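Local coordinates for protein cyclohexadienyl dehydratase (Synthetic construct, PDB 5JOS) that probably catalyses the dehydration of prephenate and arogenate in phenylalanine biosynthesis, using a two-lobed scaffold inherited from periplasmic solute-binding proteins, at residues I50-S55 and N225-Q230; G23-G28 and S55-L60; P72-D77 and G210-K215. All blocks are in the same frame, centred on the assembly; numbering follows the deposited sequence. Where two conformers were deposited one is given.

Contact 1 (I50-S55 and N225-Q230); sequences IDVAKS and NQWLDQ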
ATOM      1  N   ILE A  50      -1.712 -11.550   2.027  1.00 31.65           N
ATOM      2  CA  ILE A  50      -1.875 -12.971   2.223  1.00 32.25           C
ATOM      3  C   ILE A  50      -3.324 -13.232   2.078  1.00 35.71           C
ATOM      4  O   ILE A  50      -3.683 -14.196   1.377  1.00 34.22           O
ATOM      5  CB  ILE A  50      -1.355 -13.433   3.557  1.00 33.52           C
ATOM      6  CG1 ILE A  50       0.089 -13.040   3.743  1.00 32.09           C
ATOM      7  CG2 ILE A  50      -1.581 -14.938   3.802  1.00 40.15           C
ATOM      8  CD1 ILE A  50       1.082 -13.582   2.752  1.00 33.24           C
ATOM      9  N   ASP A  51      -4.159 -12.367   2.684  1.00 35.75           N
ATOM     10  CA  ASP A  51      -5.563 -12.451   2.464  1.00 37.16           C
ATOM     11  C   ASP A  51      -5.883 -12.290   0.948  1.00 36.16           C
ATOM     12  O   ASP A  51      -6.765 -12.970   0.395  1.00 37.15           O
ATOM     13  CB  ASP A  51      -6.308 -11.369   3.225  1.00 36.17           C
ATOM     14  CG  ASP A  51      -6.398 -11.616   4.682  1.00 39.84           C
ATOM     15  OD1 ASP A  51      -5.888 -12.644   5.172  1.00 40.47           O
ATOM     16  OD2 ASP A  51      -7.096 -10.802   5.356  1.00 38.26           O
ATOM     17  N   VAL A  52      -5.308 -11.293   0.295  1.00 33.49           N
ATOM     18  CA  VAL A  52      -5.636 -11.046  -1.144  1.00 31.19           C
ATOM     19  C   VAL A  52      -5.180 -12.246  -1.999  1.00 32.95           C
ATOM     20  O   VAL A  52      -5.878 -12.695  -2.862  1.00 31.76           O
ATOM     21  CB  VAL A  52      -4.877  -9.801  -1.649  1.00 32.38           C
ATOM     22  CG1 VAL A  52      -5.059  -9.559  -3.116  1.00 31.72           C
ATOM     23  CG2 VAL A  52      -5.303  -8.548  -0.925  1.00 33.93           C
ATOM     24  N   ALA A  53      -3.992 -12.765  -1.729  1.00 33.62           N
ATOM     25  CA  ALA A  53      -3.490 -13.903  -2.449  1.00 33.37           C
ATOM     26  C   ALA A  53      -4.471 -15.053  -2.428  1.00 36.28           C
ATOM     27  O   ALA A  53      -4.681 -15.689  -3.429  1.00 38.45           O
ATOM     28  CB  ALA A  53      -2.182 -14.365  -1.866  1.00 31.70           C
ATOM     29  N   LYS A  54      -5.067 -15.329  -1.269  1.00 34.98           N
ATOM     30  CA  LYS A  54      -5.992 -16.408  -1.164  1.00 38.49           C
ATOM     31  C   LYS A  54      -7.204 -16.153  -1.951  1.00 37.93           C
ATOM     32  O   LYS A  54      -7.783 -17.025  -2.522  1.00 39.58           O
ATOM     33  CB  LYS A  54      -6.426 -16.617   0.280  1.00 40.34           C
ATOM     34  CG  LYS A  54      -5.245 -17.153   1.017  1.00 41.42           C
ATOM     35  CD  LYS A  54      -5.552 -17.273   2.494  1.00 46.46           C
ATOM     36  CE  LYS A  54      -4.347 -17.967   3.102  1.00 49.59           C
ATOM     37  NZ  LYS A  54      -4.491 -17.899   4.579  1.00 53.79           N
ATOM     38  N   SER A  55      -7.636 -14.934  -1.957  1.00 37.99           N
ATOM     39  CA  SER A  55      -8.814 -14.623  -2.746  1.00 40.00           C
ATOM     40  C   SER A  55      -8.509 -14.664  -4.294  1.00 39.16           C
ATOM     41  O   SER A  55      -9.320 -15.143  -5.079  1.00 39.74           O
ATOM     42  CB  SER A  55      -9.321 -13.296  -2.174  1.00 42.74           C
ATOM     43  OG  SER A  55     -10.219 -12.775  -3.070  1.00 47.87           O
ATOM     44  N   ASN A 225      -5.923  -7.654 -13.342  1.00 37.04           N
ATOM     45  CA  ASN A 225      -6.528  -6.345 -13.385  1.00 35.62           C
ATOM     46  C   ASN A 225      -8.035  -6.354 -13.377  1.00 40.01           C
ATOM     47  O   ASN A 225      -8.674  -5.518 -12.709  1.00 36.70           O
ATOM     48  CB  ASN A 225      -6.016  -5.544 -14.604  1.00 37.62           C
ATOM     49  CG  ASN A 225      -4.555  -5.010 -14.369  1.00 38.74           C
ATOM     50  OD1 ASN A 225      -4.098  -4.936 -13.251  1.00 33.71           O
ATOM     51  ND2 ASN A 225      -3.861  -4.661 -15.419  1.00 38.11           N
ATOM     52  N   GLN A 226      -8.646  -7.219 -14.173  1.00 38.12           N
ATOM     53  CA  GLN A 226     -10.102  -7.396 -14.044  1.00 39.42           C
ATOM     54  C   GLN A 226     -10.474  -7.884 -12.650  1.00 37.66           C
ATOM     55  O   GLN A 226     -11.447  -7.481 -12.052  1.00 39.88           O
ATOM     56  CB  GLN A 226     -10.546  -8.451 -14.992  1.00 41.94           C
ATOM     57  CG  GLN A 226     -10.489  -7.970 -16.411  1.00 42.78           C
ATOM     58  CD  GLN A 226     -10.332  -9.121 -17.341  1.00 48.74           C
ATOM     59  OE1 GLN A 226     -10.188 -10.293 -16.952  1.00 48.24           O
ATOM     60  NE2 GLN A 226     -10.401  -8.812 -18.591  1.00 48.97           N
ATOM     61  N   TRP A 227      -9.704  -8.759 -12.115  1.00 37.05           N
ATOM     62  CA  TRP A 227     -10.062  -9.210 -10.781  1.00 39.91           C
ATOM     63  C   TRP A 227      -9.918  -8.137  -9.680  1.00 42.23           C
ATOM     64  O   TRP A 227     -10.784  -8.030  -8.767  1.00 40.05           O
ATOM     65  CB  TRP A 227      -9.220 -10.335 -10.435  1.00 36.58           C
ATOM     66  CG  TRP A 227      -9.446 -10.787  -9.147  1.00 36.65           C
ATOM     67  CD1 TRP A 227     -10.552 -11.461  -8.691  1.00 40.14           C
ATOM     68  CD2 TRP A 227      -8.580 -10.629  -8.029  1.00 36.75           C
ATOM     69  NE1 TRP A 227     -10.392 -11.745  -7.369  1.00 41.31           N
ATOM     70  CE2 TRP A 227      -9.213 -11.217  -6.934  1.00 36.44           C
ATOM     71  CE3 TRP A 227      -7.365 -10.028  -7.852  1.00 36.61           C
ATOM     72  CZ2 TRP A 227      -8.645 -11.288  -5.744  1.00 41.09           C
ATOM     73  CZ3 TRP A 227      -6.792 -10.074  -6.585  1.00 40.99           C
ATOM     74  CH2 TRP A 227      -7.428 -10.659  -5.569  1.00 37.39           C
ATOM     75  N   LEU A 228      -8.909  -7.282  -9.822  1.00 38.43           N
ATOM     76  CA  LEU A 228      -8.725  -6.179  -8.843  1.00 39.12           C
ATOM     77  C   LEU A 228      -9.833  -5.221  -8.890  1.00 41.22           C
ATOM     78  O   LEU A 228     -10.331  -4.774  -7.893  1.00 42.78           O
ATOM     79  CB  LEU A 228      -7.515  -5.343  -9.166  1.00 39.35           C
ATOM     80  CG  LEU A 228      -6.256  -5.900  -8.724  1.00 39.03           C
ATOM     81  CD1 LEU A 228      -5.144  -4.935  -9.113  1.00 46.17           C
ATOM     82  CD2 LEU A 228      -6.344  -5.946  -7.214  1.00 43.00           C
ATOM     83  N   ASP A 229     -10.248  -4.898 -10.091  1.00 44.22           N
ATOM     84  CA  ASP A 229     -11.328  -3.998 -10.226  1.00 47.09           C
ATOM     85  C   ASP A 229     -12.606  -4.623  -9.640  1.00 49.07           C
ATOM     86  O   ASP A 229     -13.431  -3.920  -9.047  1.00 48.08           O
ATOM     87  CB  ASP A 229     -11.514  -3.591 -11.655  1.00 53.00           C
ATOM     88  CG  ASP A 229     -12.826  -2.890 -11.865  1.00 58.43           C
ATOM     89  OD1 ASP A 229     -13.812  -3.541 -12.165  1.00 71.67           O
ATOM     90  OD2 ASP A 229     -12.926  -1.687 -11.647  1.00 62.20           O
ATOM     91  N   GLN A 230     -12.785  -5.929  -9.780  1.00 45.07           N
ATOM     92  CA  GLN A 230     -13.958  -6.541  -9.203  1.00 46.20           C
ATOM     93  C   GLN A 230     -13.928  -6.473  -7.678  1.00 47.61           C
ATOM     94  O   GLN A 230     -14.886  -6.195  -7.016  1.00 47.59           O
ATOM     95  CB  GLN A 230     -14.000  -7.999  -9.623  1.00 51.36           C
ATOM     96  CG  GLN A 230     -14.952  -8.861  -8.848  1.00 55.50           C
ATOM     97  CD  GLN A 230     -15.083 -10.247  -9.469  1.00 57.73           C
ATOM     98  OE1 GLN A 230     -15.873 -10.463 -10.406  1.00 56.21           O
ATOM     99  NE2 GLN A 230     -14.330 -11.196  -8.926  1.00 53.23           N
TER
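Trp227 reaches across from helix 218-233 to put the outer rim of its indole against Val52 and Ser55 of helix 48-60. Its CB points at the other helix, and CG lies anti to the backbone N (chi1 177°), which sends the indole across to helix 48-60. Of the two fused rings, the five-membered one, with CD1, runs past Ser59 one turn further along helix 48-60, while the six-membered one supplies the contact proper. Here CZ2 comes 3.4 Å from Ser55 OG and 3.7 Å from Ser55 C. The next rim atom, CH2, meets Val52 CG1 at 3.6 Å and lies 3.7 Å from Val52 O. CZ3 completes the edge, 3.9 Å from Val52 CG1.

Both Val52 CG1 and Ser55 OG sit in the plane of the indole, so the approach is edge-on, and no hydrogen bond crosses between the two segments. In this periplasmic binding protein fold, helix 48-60 is the connecting helix between parallel strands 24-29 and 63-68. Helix 218-233 comes from much later in the chain and packs beside it. The CA atoms of Ser55 and Trp227 are 9.8 Å apart, a separation that a long, flat tryptophan bridges well.

The helix-48-60 side suits a ring edge. Val52 is branched at CB, and its CG1 abuts the rim. Ser55 is small enough to let CZ2 approach its backbone. Val52 also touches Tyr237 and Leu240 of helix 236-245 and Tyr211 of strand 205-213, a buried, mostly apolar setting that includes the hydroxyl of Tyr211. Helix 236-245, which covers Val52, is also held to helix 48-60 by Asp51, whose OD2 pairs with Lys243 and Trp244.

Contact 2 (G23-G28 and S55-L60); sequences GTLRVG and SLAKSL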
ATOM      1  N   GLY A  23      -2.996 -26.454 -11.013  1.00 61.53           N
ATOM      2  CA  GLY A  23      -3.877 -26.391  -9.860  1.00 57.59           C
ATOM      3  C   GLY A  23      -3.345 -25.622  -8.658  1.00 56.27           C
ATOM      4  O   GLY A  23      -3.883 -25.711  -7.553  1.00 55.11           O
ATOM      5  N   THR A  24      -2.291 -24.847  -8.824  1.00 52.54           N
ATOM      6  CA  THR A  24      -1.790 -24.036  -7.723  0.50 50.11           C
ATOM      7  C   THR A  24      -1.350 -22.692  -8.279  1.00 48.56           C
ATOM      8  O   THR A  24      -0.814 -22.643  -9.380  1.00 51.47           O
ATOM      9  CB  THR A  24      -0.593 -24.729  -7.049  0.50 50.65           C
ATOM     10  OG1 THR A  24      -0.999 -25.987  -6.512  0.50 51.64           O
ATOM     11  CG2 THR A  24      -0.041 -23.900  -5.944  0.50 48.08           C
ATOM     12  N   LEU A  25      -1.589 -21.622  -7.511  1.00 47.16           N
ATOM     13  CA  LEU A  25      -1.024 -20.297  -7.761  1.00 43.57           C
ATOM     14  C   LEU A  25       0.152 -20.145  -6.855  1.00 41.17           C
ATOM     15  O   LEU A  25       0.003 -20.223  -5.661  1.00 45.05           O
ATOM     16  CB  LEU A  25      -1.995 -19.207  -7.496  1.00 41.66           C
ATOM     17  CG  LEU A  25      -1.431 -17.780  -7.657  1.00 42.09           C
ATOM     18  CD1 LEU A  25      -1.083 -17.470  -9.110  1.00 44.20           C
ATOM     19  CD2 LEU A  25      -2.445 -16.790  -7.157  1.00 40.41           C
ATOM     20  N   ARG A  26       1.338 -19.959  -7.435  1.00 40.34           N
ATOM     21  CA  ARG A  26       2.525 -19.732  -6.668  1.00 40.28           C
ATOM     22  C   ARG A  26       2.707 -18.221  -6.468  1.00 37.10           C
ATOM     23  O   ARG A  26       2.891 -17.489  -7.409  1.00 35.36           O
ATOM     24  CB  ARG A  26       3.736 -20.319  -7.386  1.00 43.37           C
ATOM     25  CG  ARG A  26       3.572 -21.815  -7.760  1.00 46.90           C
ATOM     26  CD  ARG A  26       4.715 -22.375  -8.655  1.00 49.77           C
ATOM     27  NE  ARG A  26       4.796 -21.508  -9.828  1.00 53.81           N
ATOM     28  CZ  ARG A  26       5.891 -21.194 -10.546  1.00 55.67           C
ATOM     29  NH1 ARG A  26       7.109 -21.715 -10.305  1.00 58.29           N
ATOM     30  NH2 ARG A  26       5.759 -20.342 -11.548  1.00 50.72           N
ATOM     31  N   VAL A  27       2.644 -17.808  -5.212  1.00 35.48           N
ATOM     32  CA  VAL A  27       2.739 -16.440  -4.820  1.00 35.54           C
ATOM     33  C   VAL A  27       4.042 -16.178  -4.057  1.00 36.95           C
ATOM     34  O   VAL A  27       4.297 -16.700  -2.996  1.00 37.79           O
ATOM     35  CB  VAL A  27       1.582 -16.098  -3.902  1.00 33.74           C
ATOM     36  CG1 VAL A  27       1.749 -14.714  -3.403  1.00 32.72           C
ATOM     37  CG2 VAL A  27       0.254 -16.207  -4.634  1.00 34.13           C
ATOM     38  N   GLY A  28       4.894 -15.385  -4.653  1.00 35.81           N
ATOM     39  CA  GLY A  28       6.090 -15.008  -4.006  1.00 36.77           C
ATOM     40  C   GLY A  28       5.824 -13.948  -2.940  1.00 34.71           C
ATOM     41  O   GLY A  28       5.153 -12.961  -3.185  1.00 33.21           O
ATOM     42  N   SER A  55      -7.636 -14.934  -1.957  1.00 37.99           N
ATOM     43  CA  SER A  55      -8.814 -14.623  -2.746  1.00 40.00           C
ATOM     44  C   SER A  55      -8.509 -14.664  -4.294  1.00 39.16           C
ATOM     45  O   SER A  55      -9.320 -15.143  -5.079  1.00 39.74           O
ATOM     46  CB  SER A  55      -9.321 -13.296  -2.174  1.00 42.74           C
ATOM     47  OG  SER A  55     -10.219 -12.775  -3.070  1.00 47.87           O
ATOM     48  N   LEU A  56      -7.301 -14.304  -4.729  1.00 34.18           N
ATOM     49  CA  LEU A  56      -6.973 -14.503  -6.134  1.00 34.02           C
ATOM     50  C   LEU A  56      -6.983 -15.990  -6.520  1.00 34.38           C
ATOM     51  O   LEU A  56      -7.585 -16.369  -7.504  1.00 34.96           O
ATOM     52  CB  LEU A  56      -5.630 -13.893  -6.480  1.00 32.87           C
ATOM     53  CG  LEU A  56      -5.120 -14.019  -7.921  1.00 35.27           C
ATOM     54  CD1 LEU A  56      -6.162 -13.498  -8.898  1.00 36.16           C
ATOM     55  CD2 LEU A  56      -3.814 -13.215  -8.110  1.00 35.46           C
ATOM     56  N   ALA A  57      -6.343 -16.845  -5.728  1.00 38.09           N
ATOM     57  CA  ALA A  57      -6.343 -18.295  -5.994  1.00 38.37           C
ATOM     58  C   ALA A  57      -7.749 -18.840  -6.106  1.00 41.29           C
ATOM     59  O   ALA A  57      -8.053 -19.627  -7.002  1.00 39.69           O
ATOM     60  CB  ALA A  57      -5.565 -19.076  -4.930  1.00 42.51           C
ATOM     61  N   LYS A  58      -8.609 -18.370  -5.228  1.00 40.38           N
ATOM     62  CA  LYS A  58      -9.940 -18.876  -5.175  1.00 44.77           C
ATOM     63  C   LYS A  58     -10.665 -18.380  -6.423  1.00 42.58           C
ATOM     64  O   LYS A  58     -11.404 -19.091  -7.033  1.00 41.13           O
ATOM     65  CB  LYS A  58     -10.577 -18.374  -3.882  1.00 51.17           C
ATOM     66  CG  LYS A  58     -12.040 -18.721  -3.669  1.00 62.12           C
ATOM     67  CD  LYS A  58     -12.534 -18.127  -2.337  1.00 69.88           C
ATOM     68  CE  LYS A  58     -13.825 -18.797  -1.814  1.00 83.01           C
ATOM     69  NZ  LYS A  58     -15.082 -18.119  -2.268  1.00 87.79           N
ATOM     70  N   SER A  59     -10.445 -17.149  -6.828  1.00 39.86           N
ATOM     71  CA  SER A  59     -11.080 -16.695  -8.051  1.00 40.71           C
ATOM     72  C   SER A  59     -10.694 -17.609  -9.266  1.00 39.81           C
ATOM     73  O   SER A  59     -11.447 -17.908 -10.083  1.00 38.39           O
ATOM     74  CB  SER A  59     -10.549 -15.320  -8.352  1.00 42.00           C
ATOM     75  OG  SER A  59     -11.107 -14.851  -9.546  1.00 41.89           O
ATOM     76  N   LEU A  60      -9.444 -18.028  -9.296  1.00 41.06           N
ATOM     77  CA  LEU A  60      -8.961 -18.868 -10.300  1.00 43.96           C
ATOM     78  C   LEU A  60      -9.426 -20.295 -10.189  1.00 45.73           C
ATOM     79  O   LEU A  60      -9.245 -21.065 -11.132  1.00 47.62           O
ATOM     80  CB  LEU A  60      -7.439 -18.816 -10.303  1.00 41.03           C
ATOM     81  CG  LEU A  60      -6.870 -17.481 -10.799  1.00 41.85           C
ATOM     82  CD1 LEU A  60      -5.411 -17.397 -10.398  1.00 42.30           C
ATOM     83  CD2 LEU A  60      -6.954 -17.320 -12.302  1.00 46.13           C
TER
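Leu25 of strand 24-28 faces Ala57 of helix 55-60, the two CA atoms 6.0 Å apart, where the segment axes approach to 8.7 Å and run nearly antiparallel at 155°. Leu25 carries the contact from the strand side. Its CB points toward the helix, a chi1 of 176° sets CG opposite the backbone nitrogen, and CD2 makes the closest approach. That methyl lies 3.9 Å from both CG and CD2 of Leu56, the Leu25 and Leu56 side chains crossing at about a right angle. The same CD2 comes 4.4 Å from Leu60 CD1, one helical turn further on. Nearer the backbone, Leu25 CB packs 4.4 Å from Ala57 CB. Alanine suits this place because its single methyl lets the strand come close, while the flanking leucines are long enough to reach round the tip of Leu25. The contact is apolar and buried, as expected of a helix laid on the face of a sheet. Together the pieces belong to a beta-alpha-beta crossover, in which strand 24-29 is joined through helix 48-60 to its parallel neighbour 63-68. Val64 of that strand also touches Ala57, helix 15-22 meets Leu60 through Leu16 and Met20, and Tyr223 of helix 218-233 packs on Leu60.

Contact 3 (P72-D77 and G210-K215); sequences PTLMSD and GYMMPK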
ATOM      1  N   PRO A  72      16.335  -8.842  -1.651  1.00 38.79           N
ATOM      2  CA  PRO A  72      17.498  -8.971  -2.484  1.00 42.49           C
ATOM      3  C   PRO A  72      17.325  -9.958  -3.620  1.00 47.47           C
ATOM      4  O   PRO A  72      17.990  -9.843  -4.573  1.00 48.88           O
ATOM      5  CB  PRO A  72      18.570  -9.550  -1.520  1.00 46.13           C
ATOM      6  CG  PRO A  72      18.158  -8.979  -0.202  1.00 45.35           C
ATOM      7  CD  PRO A  72      16.683  -9.177  -0.246  1.00 39.76           C
ATOM      8  N   THR A  73      16.435 -10.917  -3.533  1.00 46.53           N
ATOM      9  CA  THR A  73      16.290 -11.868  -4.640  1.00 44.83           C
ATOM     10  C   THR A  73      14.929 -11.793  -5.294  1.00 42.48           C
ATOM     11  O   THR A  73      14.578 -12.636  -6.109  1.00 44.20           O
ATOM     12  CB  THR A  73      16.428 -13.292  -4.097  1.00 44.64           C
ATOM     13  OG1 THR A  73      15.466 -13.461  -3.071  1.00 41.68           O
ATOM     14  CG2 THR A  73      17.836 -13.526  -3.556  1.00 45.32           C
ATOM     15  N   LEU A  74      14.140 -10.797  -4.946  1.00 41.49           N
ATOM     16  CA  LEU A  74      12.772 -10.745  -5.444  1.00 39.64           C
ATOM     17  C   LEU A  74      12.734 -10.738  -6.968  1.00 44.40           C
ATOM     18  O   LEU A  74      11.900 -11.402  -7.603  1.00 43.92           O
ATOM     19  CB  LEU A  74      12.165  -9.454  -4.997  1.00 39.61           C
ATOM     20  CG  LEU A  74      10.740  -9.129  -5.384  1.00 41.88           C
ATOM     21  CD1 LEU A  74       9.781 -10.143  -4.737  1.00 42.95           C
ATOM     22  CD2 LEU A  74      10.348  -7.713  -4.960  1.00 42.21           C
ATOM     23  N   MET A  75      13.596  -9.916  -7.559  1.00 46.96           N
ATOM     24  CA  MET A  75      13.504  -9.684  -8.980  1.00 47.97           C
ATOM     25  C   MET A  75      14.070 -10.888  -9.690  1.00 47.09           C
ATOM     26  O   MET A  75      13.484 -11.293 -10.687  1.00 44.17           O
ATOM     27  CB  MET A  75      14.237  -8.383  -9.425  1.00 51.36           C
ATOM     28  CG  MET A  75      13.688  -7.063  -8.815  1.00 56.87           C
ATOM     29  SD  MET A  75      11.836  -7.073  -8.963  1.00 67.26           S
ATOM     30  CE  MET A  75      11.751  -7.445 -10.773  1.00 66.77           C
ATOM     31  N   SER A  76      15.176 -11.450  -9.201  1.00 47.04           N
ATOM     32  CA  SER A  76      15.764 -12.594  -9.929  1.00 53.85           C
ATOM     33  C   SER A  76      14.911 -13.845  -9.737  1.00 49.61           C
ATOM     34  O   SER A  76      14.742 -14.592 -10.690  1.00 52.20           O
ATOM     35  CB  SER A  76      17.252 -12.830  -9.578  1.00 57.16           C
ATOM     36  OG  SER A  76      17.313 -13.038  -8.211  1.00 61.90           O
ATOM     37  N   ASP A  77      14.344 -14.067  -8.545  1.00 47.47           N
ATOM     38  CA  ASP A  77      13.376 -15.148  -8.360  1.00 46.86           C
ATOM     39  C   ASP A  77      12.211 -15.024  -9.324  1.00 47.82           C
ATOM     40  O   ASP A  77      11.804 -15.980  -9.996  1.00 48.69           O
ATOM     41  CB  ASP A  77      12.816 -15.195  -6.943  1.00 46.07           C
ATOM     42  CG  ASP A  77      13.829 -15.675  -5.962  1.00 48.74           C
ATOM     43  OD1 ASP A  77      14.910 -16.113  -6.399  1.00 48.90           O
ATOM     44  OD2 ASP A  77      13.611 -15.522  -4.757  1.00 53.39           O
ATOM     45  N   GLY A 210       1.527  -2.536  -6.081  1.00 29.67           N
ATOM     46  CA  GLY A 210       0.944  -3.336  -7.150  1.00 27.95           C
ATOM     47  C   GLY A 210       1.426  -4.751  -6.966  1.00 27.79           C
ATOM     48  O   GLY A 210       2.355  -5.046  -6.157  1.00 28.25           O
ATOM     49  N   TYR A 211       0.770  -5.666  -7.674  1.00 31.32           N
ATOM     50  CA  TYR A 211       1.232  -7.072  -7.730  1.00 30.20           C
ATOM     51  C   TYR A 211       2.173  -7.265  -8.933  1.00 32.71           C
ATOM     52  O   TYR A 211       1.901  -6.858 -10.016  1.00 31.85           O
ATOM     53  CB  TYR A 211       0.064  -8.055  -7.693  1.00 30.94           C
ATOM     54  CG  TYR A 211      -0.815  -7.788  -6.478  1.00 30.13           C
ATOM     55  CD1 TYR A 211      -0.308  -7.817  -5.235  1.00 32.08           C
ATOM     56  CD2 TYR A 211      -2.134  -7.464  -6.618  1.00 33.16           C
ATOM     57  CE1 TYR A 211      -1.106  -7.548  -4.131  1.00 32.54           C
ATOM     58  CE2 TYR A 211      -2.951  -7.239  -5.521  1.00 31.64           C
ATOM     59  CZ  TYR A 211      -2.411  -7.227  -4.289  1.00 28.65           C
ATOM     60  OH  TYR A 211      -3.183  -6.899  -3.192  1.00 29.23           O
ATOM     61  N   MET A 212       3.284  -7.917  -8.690  1.00 32.10           N
ATOM     62  CA  MET A 212       4.331  -7.980  -9.665  1.00 36.71           C
ATOM     63  C   MET A 212       4.337  -9.298 -10.379  1.00 34.62           C
ATOM     64  O   MET A 212       4.342 -10.343  -9.737  1.00 33.32           O
ATOM     65  CB  MET A 212       5.649  -7.819  -8.938  1.00 40.00           C
ATOM     66  CG  MET A 212       6.718  -7.144  -9.728  1.00 43.82           C
ATOM     67  SD  MET A 212       8.298  -6.791  -8.900  1.00 44.45           S
ATOM     68  CE  MET A 212       8.732  -8.237  -8.013  1.00 48.54           C
ATOM     69  N   MET A 213       4.336  -9.234 -11.709  1.00 36.10           N
ATOM     70  CA  MET A 213       4.228 -10.400 -12.598  1.00 43.10           C
ATOM     71  C   MET A 213       5.396 -10.465 -13.610  1.00 45.35           C
ATOM     72  O   MET A 213       5.958  -9.409 -13.969  1.00 44.46           O
ATOM     73  CB  MET A 213       2.877 -10.321 -13.386  1.00 42.90           C
ATOM     74  CG  MET A 213       1.723 -10.816 -12.534  1.00 48.80           C
ATOM     75  SD  MET A 213       0.037 -10.437 -13.084  1.00 51.34           S
ATOM     76  CE  MET A 213       0.068  -8.778 -12.560  1.00 47.07           C
ATOM     77  N   PRO A 214       5.777 -11.664 -14.062  1.00 48.31           N
ATOM     78  CA  PRO A 214       6.850 -11.689 -15.086  1.00 49.76           C
ATOM     79  C   PRO A 214       6.356 -11.040 -16.358  1.00 46.40           C
ATOM     80  O   PRO A 214       5.203 -11.102 -16.697  1.00 47.40           O
ATOM     81  CB  PRO A 214       7.148 -13.178 -15.283  1.00 54.49           C
ATOM     82  CG  PRO A 214       5.921 -13.871 -14.812  1.00 54.57           C
ATOM     83  CD  PRO A 214       5.325 -13.026 -13.724  1.00 51.52           C
ATOM     84  N   LYS A 215       7.226 -10.294 -16.998  1.00 48.70           N
ATOM     85  CA  LYS A 215       6.931  -9.650 -18.287  1.00 51.62           C
ATOM     86  C   LYS A 215       6.453 -10.561 -19.409  1.00 51.27           C
ATOM     87  O   LYS A 215       6.860 -11.736 -19.565  1.00 51.52           O
ATOM     88  CB  LYS A 215       8.149  -8.884 -18.795  1.00 55.86           C
ATOM     89  CG  LYS A 215       8.278  -7.438 -18.288  1.00 56.17           C
ATOM     90  CD  LYS A 215       9.501  -6.875 -19.003  1.00 64.50           C
ATOM     91  CE  LYS A 215       9.368  -5.432 -19.395  1.00 68.23           C
ATOM     92  NZ  LYS A 215       9.196  -4.659 -18.169  1.00 64.99           N
TER
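Met212 meets Leu74 and Met75 with the end of its side chain, and apolar packing comes first. Leu74 and Met212 reach toward each other tip to tip, the CE methyl lying 3.4 Å from Leu74 CG and 3.5 Å from Leu74 CD2. Both are tighter than ordinary carbon contacts. Sulfur contacts form the second group. Met75 crosses Met212 at about a right angle, its SD 3.4 Å from Met212 CE and 3.5 Å from Met212 SD. Unbranched, flexible methionines suit such a place: Met75, bent at chi2 and chi3, folds its sulfur against Met212, while the chi3 bend of Met212 (45°) turns its CE methyl between Leu74 and the Met75 sulfur. No hydrogen bond spans the two segments; within 72-77, Asp77 N donates to Thr73 O (2.8 Å). Within the sheet, backbone hydrogen bonds pair Met212 with Ala86 on one neighbouring strand and Met213 with Asp101 on the other. Strand 205-213 thus runs between strands 85-86 and 101-102, with helix 74-79 packed against its Met212 side. This gives the strand order 2-1-3-n-4 characteristic of the type II periplasmic binding protein fold, n being the strand that returns from the other lobe.

In the fold
All three contacts lie in the lobe built on strands 63-68, 24-29 and 85-86. Contacts 1 and 2 share Ser55 and use successive turns of helix 48-60; their centres are about 9 Å apart, and Trp227 CZ2 of contact 1 comes 3.5 Å from Leu56 N of contact 2. Contact 3 is farther off, its centre about 17 Å from that of contact 1 and about 16 Å from that of contact 2. Tyr211 links it to contact 1, its OH lying 3.3 Å from Val52 CG1. The sodium site at Ala189, His192 and Leu195 and the bound benzoic acid lie in the other lobe, away from all three contacts; the substrate probably binds in the cleft between the lobes.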